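Local structure of DNA polymerase (Bacillus phage phi29, 2PY5) at residues G229-N234 with I452-T457. The protein replicates the viral DNA from a protein primer, displacing the non-template strand with high processivity, and also has 3'-5' exonuclease activity. The protein carries 2 engineered substitutions. Residues are numbered along the deposited sequence; the frame is centred on the assembly and turned at random.
With EDO (1,2-ethanediol), chain U; EDO (1,2-ethanediol), chain K.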
ATOM      1  N   GLY F 229      -7.649   4.030  -7.447  1.00 34.27           N
ATOM      2  CA  GLY F 229      -7.852   5.459  -7.427  1.00 33.90           C
ATOM      3  C   GLY F 229      -7.792   6.126  -8.789  1.00 33.33           C
ATOM      4  O   GLY F 229      -7.149   5.624  -9.715  1.00 35.58           O
ATOM      5  N   PHE F 230      -8.429   7.283  -8.881  1.00 32.24           N
ATOM      6  CA  PHE F 230      -8.418   8.113 -10.087  1.00 31.54           C
ATOM      7  C   PHE F 230      -7.220   9.075 -10.025  1.00 32.37           C
ATOM      8  O   PHE F 230      -7.165   9.984  -9.180  1.00 32.74           O
ATOM      9  CB  PHE F 230      -9.718   8.906 -10.201  1.00 32.53           C
ATOM     10  CG  PHE F 230      -9.793   9.756 -11.435  1.00 31.77           C
ATOM     11  CD1 PHE F 230      -9.983   9.178 -12.669  1.00 32.16           C
ATOM     12  CD2 PHE F 230      -9.654  11.134 -11.347  1.00 32.40           C
ATOM     13  CE1 PHE F 230     -10.009   9.966 -13.818  1.00 32.24           C
ATOM     14  CE2 PHE F 230      -9.698  11.919 -12.471  1.00 33.60           C
ATOM     15  CZ  PHE F 230      -9.894  11.322 -13.709  1.00 31.94           C
ATOM     16  N   THR F 231      -6.278   8.876 -10.937  1.00 32.99           N
ATOM     17  CA  THR F 231      -5.096   9.729 -11.016  1.00 32.81           C
ATOM     18  C   THR F 231      -4.967  10.205 -12.455  1.00 31.45           C
ATOM     19  O   THR F 231      -4.828   9.396 -13.367  1.00 33.30           O
ATOM     20  CB  THR F 231      -3.818   8.948 -10.611  1.00 33.34           C
ATOM     21  OG1 THR F 231      -4.009   8.340  -9.320  1.00 36.71           O
ATOM     22  CG2 THR F 231      -2.616   9.851 -10.582  1.00 36.36           C
ATOM     23  N   TRP F 232      -4.966  11.522 -12.655  1.00 29.44           N
ATOM     24  CA  TRP F 232      -5.085  12.116 -13.979  1.00 28.83           C
ATOM     25  C   TRP F 232      -4.485  13.503 -14.022  1.00 30.15           C
ATOM     26  O   TRP F 232      -4.767  14.335 -13.164  1.00 30.15           O
ATOM     27  CB  TRP F 232      -6.562  12.197 -14.373  1.00 31.30           C
ATOM     28  CG  TRP F 232      -6.862  12.940 -15.637  1.00 31.54           C
ATOM     29  CD1 TRP F 232      -6.649  12.513 -16.913  1.00 32.23           C
ATOM     30  CD2 TRP F 232      -7.425  14.247 -15.748  1.00 30.98           C
ATOM     31  NE1 TRP F 232      -7.059  13.454 -17.805  1.00 32.37           N
ATOM     32  CE2 TRP F 232      -7.532  14.540 -17.118  1.00 30.54           C
ATOM     33  CE3 TRP F 232      -7.843  15.204 -14.822  1.00 31.71           C
ATOM     34  CZ2 TRP F 232      -8.063  15.730 -17.584  1.00 30.53           C
ATOM     35  CZ3 TRP F 232      -8.360  16.400 -15.292  1.00 31.50           C
ATOM     36  CH2 TRP F 232      -8.457  16.657 -16.658  1.00 32.34           C
ATOM     37  N   LEU F 233      -3.662  13.741 -15.050  1.00 29.48           N
ATOM     38  CA  LEU F 233      -3.111  15.065 -15.353  1.00 30.37           C
ATOM     39  C   LEU F 233      -3.749  15.610 -16.622  1.00 29.53           C
ATOM     40  O   LEU F 233      -3.714  14.963 -17.685  1.00 30.83           O
ATOM     41  CB  LEU F 233      -1.601  14.968 -15.548  1.00 31.01           C
ATOM     42  CG  LEU F 233      -0.866  16.252 -15.918  1.00 31.29           C
ATOM     43  CD1 LEU F 233      -1.083  17.362 -14.918  1.00 31.17           C
ATOM     44  CD2 LEU F 233       0.633  15.973 -16.109  1.00 32.30           C
ATOM     45  N   ASN F 234      -4.324  16.798 -16.499  1.00 30.72           N
ATOM     46  CA  ASN F 234      -4.914  17.522 -17.605  1.00 30.07           C
ATOM     47  C   ASN F 234      -3.840  17.844 -18.620  1.00 31.52           C
ATOM     48  O   ASN F 234      -2.892  18.545 -18.295  1.00 32.00           O
ATOM     49  CB  ASN F 234      -5.561  18.797 -17.064  1.00 31.33           C
ATOM     50  CG  ASN F 234      -6.396  19.526 -18.079  1.00 34.45           C
ATOM     51  OD1 ASN F 234      -6.284  19.301 -19.296  1.00 36.57           O
ATOM     52  ND2 ASN F 234      -7.216  20.458 -17.592  1.00 32.55           N
ATOM     53  N   ILE F 452      -9.138  22.876 -13.373  1.00 30.29           N
ATOM     54  CA  ILE F 452      -8.555  21.601 -12.959  1.00 30.20           C
ATOM     55  C   ILE F 452      -7.217  21.320 -13.643  1.00 30.86           C
ATOM     56  O   ILE F 452      -7.107  21.346 -14.874  1.00 31.93           O
ATOM     57  CB  ILE F 452      -9.531  20.413 -13.161  1.00 29.44           C
ATOM     58  CG1 ILE F 452      -9.011  19.155 -12.469  1.00 31.09           C
ATOM     59  CG2 ILE F 452      -9.789  20.139 -14.674  1.00 29.19           C
ATOM     60  CD1 ILE F 452      -8.964  19.238 -10.937  1.00 31.25           C
ATOM     61  N   ILE F 453      -6.205  21.062 -12.815  1.00 29.44           N
ATOM     62  CA  ILE F 453      -4.879  20.676 -13.281  1.00 30.94           C
ATOM     63  C   ILE F 453      -4.681  19.165 -13.205  1.00 30.02           C
ATOM     64  O   ILE F 453      -4.246  18.533 -14.178  1.00 29.48           O
ATOM     65  CB  ILE F 453      -3.756  21.322 -12.418  1.00 29.69           C
ATOM     66  CG1 ILE F 453      -3.847  22.844 -12.408  1.00 28.99           C
ATOM     67  CG2 ILE F 453      -2.358  20.893 -12.936  1.00 30.50           C
ATOM     68  CD1 ILE F 453      -2.997  23.496 -11.266  1.00 29.86           C
ATOM     69  N   TYR F 454      -5.004  18.591 -12.042  1.00 30.04           N
ATOM     70  CA  TYR F 454      -4.515  17.264 -11.674  1.00 29.26           C
ATOM     71  C   TYR F 454      -5.379  16.670 -10.584  1.00 29.85           C
ATOM     72  O   TYR F 454      -5.806  17.388  -9.694  1.00 30.58           O
ATOM     73  CB  TYR F 454      -3.076  17.423 -11.162  1.00 30.97           C
ATOM     74  CG  TYR F 454      -2.384  16.178 -10.670  1.00 31.38           C
ATOM     75  CD1 TYR F 454      -1.982  15.193 -11.545  1.00 32.79           C
ATOM     76  CD2 TYR F 454      -2.151  15.969  -9.314  1.00 31.94           C
ATOM     77  CE1 TYR F 454      -1.349  14.037 -11.101  1.00 33.66           C
ATOM     78  CE2 TYR F 454      -1.494  14.831  -8.867  1.00 31.87           C
ATOM     79  CZ  TYR F 454      -1.102  13.870  -9.749  1.00 33.29           C
ATOM     80  OH  TYR F 454      -0.470  12.714  -9.314  1.00 34.28           O
ATOM     81  N   CYS F 455      -5.631  15.369 -10.672  1.00 31.38           N
ATOM     82  CA  CYS F 455      -6.281  14.613  -9.605  1.00 32.18           C
ATOM     83  C   CYS F 455      -5.396  13.452  -9.205  1.00 32.25           C
ATOM     84  O   CYS F 455      -4.797  12.809 -10.064  1.00 31.29           O
ATOM     85  CB  CYS F 455      -7.590  14.007 -10.108  1.00 32.85           C
ATOM     86  SG  CYS F 455      -8.807  15.199 -10.693  1.00 34.66           S
ATOM     87  N   ASP F 456      -5.363  13.157  -7.913  1.00 31.67           N
ATOM     88  CA  ASP F 456      -4.784  11.902  -7.457  1.00 32.22           C
ATOM     89  C   ASP F 456      -5.536  11.332  -6.272  1.00 32.97           C
ATOM     90  O   ASP F 456      -5.261  11.688  -5.123  1.00 35.04           O
ATOM     91  CB  ASP F 456      -3.314  12.030  -7.095  1.00 35.98           C
ATOM     92  CG  ASP F 456      -2.691  10.674  -6.729  1.00 39.12           C
ATOM     93  OD1 ASP F 456      -3.352   9.626  -6.984  1.00 36.14           O
ATOM     94  OD2 ASP F 456      -1.554  10.635  -6.202  1.00 39.47           O
ATOM     95  N   THR F 457      -6.486  10.456  -6.589  1.00 32.25           N
ATOM     96  CA  THR F 457      -7.185   9.598  -5.638  1.00 32.18           C
ATOM     97  C   THR F 457      -8.153  10.352  -4.774  1.00 33.63           C
ATOM     98  O   THR F 457      -9.355  10.178  -4.937  1.00 32.41           O
ATOM     99  CB  THR F 457      -6.228   8.733  -4.798  1.00 34.20           C
ATOM    100  OG1 THR F 457      -5.429   7.957  -5.680  1.00 37.05           O
ATOM    101  CG2 THR F 457      -7.019   7.777  -3.879  1.00 36.59           C
TER
HETATM  102  C1  EDO U9010      -3.592   9.956  -2.592  1.00 51.48           C
HETATM  103  O1  EDO U9010      -3.012   8.756  -2.071  1.00 52.74           O
HETATM  104  C2  EDO U9010      -2.935  11.194  -1.981  1.00 50.95           C
HETATM  105  O2  EDO U9010      -2.871  12.289  -2.916  1.00 51.10           O
HETATM  106  C1  EDO K8009      -9.841  22.345 -19.356  1.00 48.22           C
HETATM  107  O1  EDO K8009      -8.472  22.186 -19.713  1.00 45.49           O
HETATM  108  C2  EDO K8009     -10.205  23.819 -19.175  1.00 49.35           C
HETATM  109  O2  EDO K8009     -10.478  24.452 -20.435  1.00 51.70           O
HETATM  110  O   HOH W   1     -10.164   8.039  -6.625  1.00 17.95           O
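Cys455 is the bump of this antiparallel strand pair, and its hollow is the angle between the edges of the Phe230 and Trp232 rings: SG, turned beside its own backbone N (chi1 -60°), lies 3.8 Å from Phe230 CE2 and 4.2 Å from Trp232 CE3. Trp232, directly across from Cys455, also brings its CZ3 corner within 4.1 Å of both Ile452 CG1 and CG2, so the indole fits against the branch of the isoleucine. On the other face, Leu233 and Tyr454 cross at about a right angle, and Leu233 CD1 reaches both Ile453 O (3.5 Å) and Tyr454 CD1. Next along, Thr231 and Asp456 run side by side, and Thr231 OG1 donates to Asp456 OD1 (2.7 Å) from above the carboxylate plane. That bond, with the salt bridge from Lys498 to OD2, holds from two partners an aspartate of the YCDTD motif that binds the catalytic magnesium ion. Paired backbone bonds link Trp232 and Cys455, while Asn234 donates its backbone N-H to Ile453 O and an ND2 hydrogen to Ile452 O (2.9 Å from ND2), an oxygen close to the Asn234 amide plane. In this palm sheet of the B-family polymerase, seat of the polymerisation site, strand 452-456 lies between strands 231-233 and 459-463, with a classic bulge at Ile453 and Tyr454 opposite His461; helix 427-447 packs on Phe230, Ile452 and Cys455, and strand 491-496 meets Leu233 and Ile453.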